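Local coordinates for hypothetical protein aq_1665 (Aquifex aeolicus, PDB 1XM7) that is of uncharacterised function but belongs to the calcineurin-like phosphoesterases and so probably acts as a hydrolase, at residues K107-S112 with L142-H147. Residues are numbered along the deposited sequence; the frame is centred on the assembly and turned at random.
Sequences KRILLS and LLIHGH
Leu110 and Leu143 sit as a bridged pair on neighbouring parallel strands, and Leu110 holds the middle of the ladder with both its peptide groups. Its N donates to Leu142 O at 2.8 Å in an almost straight bond (173°), and its O accepts from Ile144 N at 2.9 Å. Longer bonds extend the pairing at both ends: Leu142 N to Arg108 O and Ser112 N to Ile144 O, both 3.2 Å.

Along the side chain of Leu143, CB and CG each lie 4.1 Å from Leu110 O. CG is anti to the backbone N (chi1 169°), and chi2 near 63° turns CD1 to the other strand, where it comes to 3.2 Å from Leu110 O and 3.5 Å from Leu110 CD1. The two leucines run side by side, and Val131 of helix 125-137 covers both.

On the other face, the side chains of Ile109 and Ile144 cross at a slant, Ile109 CG2 meeting Ile144 CG1 at 3.7 Å, while Leu111 CD2 lies alongside Ile144 CB at 3.9 Å.

Strand 107-112, helix 125-137 and strand 142-145 form a beta-alpha-beta unit. Past the ladder, Gly146-His147 begins the GHxH signature of calcineurin-like phosphoesterases, whose histidines bind metal in relatives, consistent with a metal site here; His147 N donates a hydrogen bond to Asp9 OD1. The ladder thus satisfies buried backbone N and O atoms, while aliphatic side chains pack on its two faces.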
loop_
_atom_site.group_PDB
_atom_site.type_symbol
_atom_site.label_atom_id
_atom_site.label_comp_id
_atom_site.label_asym_id
_atom_site.label_seq_id
_atom_site.Cartn_x
_atom_site.Cartn_y
_atom_site.Cartn_z
ATOM N N LYS A 107 14.931 10.317 9.169
ATOM C CA LYS A 107 14.997 8.977 8.598
ATOM C C LYS A 107 14.555 8.864 7.138
ATOM O O LYS A 107 13.722 9.634 6.655
ATOM C CB LYS A 107 14.242 8.001 9.503
ATOM C CG LYS A 107 14.918 7.908 10.873
ATOM C CD LYS A 107 14.431 6.747 11.728
ATOM C CE LYS A 107 15.284 6.631 12.997
ATOM N NZ LYS A 107 14.852 5.500 13.873
ATOM N N ARG A 108 15.156 7.900 6.445
ATOM C CA ARG A 108 14.913 7.655 5.028
ATOM C C ARG A 108 13.987 6.459 4.834
ATOM O O ARG A 108 14.245 5.377 5.365
ATOM C CB ARG A 108 16.257 7.414 4.350
ATOM C CG ARG A 108 16.272 7.669 2.877
ATOM C CD ARG A 108 17.700 7.779 2.372
ATOM N NE ARG A 108 17.708 7.934 0.922
ATOM C CZ ARG A 108 18.773 8.262 0.197
ATOM N NH1 ARG A 108 19.945 8.479 0.785
ATOM N NH2 ARG A 108 18.668 8.360 -1.124
ATOM N N ILE A 109 12.922 6.655 4.054
ATOM C CA ILE A 109 11.928 5.608 3.828
ATOM C C ILE A 109 11.763 5.078 2.398
ATOM O O ILE A 109 11.532 5.839 1.450
ATOM C CB ILE A 109 10.528 6.068 4.306
ATOM C CG1 ILE A 109 10.616 6.642 5.724
ATOM C CG2 ILE A 109 9.560 4.887 4.283
ATOM C CD1 ILE A 109 9.327 7.284 6.212
ATOM N N LEU A 110 11.860 3.756 2.271
ATOM C CA LEU A 110 11.690 3.075 0.997
ATOM C C LEU A 110 10.236 2.637 0.917
ATOM O O LEU A 110 9.718 1.968 1.820
ATOM C CB LEU A 110 12.572 1.825 0.909
ATOM C CG LEU A 110 13.052 1.308 -0.458
ATOM C CD1 LEU A 110 13.114 -0.200 -0.413
ATOM C CD2 LEU A 110 12.147 1.746 -1.577
ATOM N N LEU A 111 9.591 3.028 -0.174
ATOM C CA LEU A 111 8.208 2.677 -0.433
ATOM C C LEU A 111 8.206 1.741 -1.626
ATOM O O LEU A 111 8.667 2.094 -2.719
ATOM C CB LEU A 111 7.403 3.917 -0.787
ATOM C CG LEU A 111 7.462 5.104 0.170
ATOM C CD1 LEU A 111 6.647 6.227 -0.426
ATOM C CD2 LEU A 111 6.933 4.718 1.543
ATOM N N SER A 112 7.694 0.542 -1.413
ATOM C CA SER A 112 7.617 -0.435 -2.477
ATOM C C SER A 112 6.404 -1.322 -2.221
ATOM O O SER A 112 5.880 -1.354 -1.109
ATOM C CB SER A 112 8.881 -1.273 -2.493
ATOM O OG SER A 112 8.900 -2.105 -3.632
ATOM N N LEU A 142 13.766 2.590 6.851
ATOM C CA LEU A 142 12.535 1.824 6.924
ATOM C C LEU A 142 11.958 1.494 5.554
ATOM O O LEU A 142 12.182 2.207 4.575
ATOM C CB LEU A 142 11.503 2.604 7.737
ATOM C CG LEU A 142 10.082 2.051 7.826
ATOM C CD1 LEU A 142 10.067 0.722 8.591
ATOM C CD2 LEU A 142 9.193 3.095 8.505
ATOM N N LEU A 143 11.222 0.390 5.499
ATOM C CA LEU A 143 10.568 -0.036 4.277
ATOM C C LEU A 143 9.096 -0.183 4.577
ATOM O O LEU A 143 8.717 -0.913 5.480
ATOM C CB LEU A 143 11.104 -1.385 3.797
ATOM C CG LEU A 143 10.304 -2.050 2.661
ATOM C CD1 LEU A 143 10.339 -1.175 1.419
ATOM C CD2 LEU A 143 10.872 -3.425 2.356
ATOM N N ILE A 144 8.269 0.542 3.839
ATOM C CA ILE A 144 6.831 0.436 4.002
ATOM C C ILE A 144 6.412 -0.276 2.724
ATOM O O ILE A 144 6.760 0.160 1.622
ATOM C CB ILE A 144 6.168 1.814 4.073
ATOM C CG1 ILE A 144 6.792 2.614 5.210
ATOM C CG2 ILE A 144 4.663 1.667 4.300
ATOM C CD1 ILE A 144 6.058 3.883 5.523
ATOM N N HIS A 145 5.700 -1.387 2.871
ATOM C CA HIS A 145 5.273 -2.163 1.712
ATOM C C HIS A 145 3.881 -2.746 1.896
ATOM O O HIS A 145 3.183 -2.431 2.851
ATOM C CB HIS A 145 6.256 -3.307 1.477
ATOM C CG HIS A 145 6.247 -4.321 2.571
ATOM N ND1 HIS A 145 5.178 -5.160 2.794
ATOM C CD2 HIS A 145 7.139 -4.578 3.558
ATOM C CE1 HIS A 145 5.408 -5.887 3.873
ATOM N NE2 HIS A 145 6.590 -5.552 4.356
ATOM N N GLY A 146 3.489 -3.590 0.952
ATOM C CA GLY A 146 2.204 -4.257 1.017
ATOM C C GLY A 146 2.406 -5.692 0.555
ATOM O O GLY A 146 3.258 -6.417 1.079
ATOM N N HIS A 147 1.606 -6.111 -0.415
ATOM C CA HIS A 147 1.724 -7.438 -0.992
ATOM C C HIS A 147 1.414 -8.660 -0.117
ATOM O O HIS A 147 0.735 -9.574 -0.580
ATOM C CB HIS A 147 3.121 -7.582 -1.603
ATOM C CG HIS A 147 3.292 -8.819 -2.426
ATOM N ND1 HIS A 147 3.775 -9.999 -1.904
ATOM C CD2 HIS A 147 3.018 -9.065 -3.730
ATOM C CE1 HIS A 147 3.793 -10.920 -2.851
ATOM N NE2 HIS A 147 3.339 -10.378 -3.969
#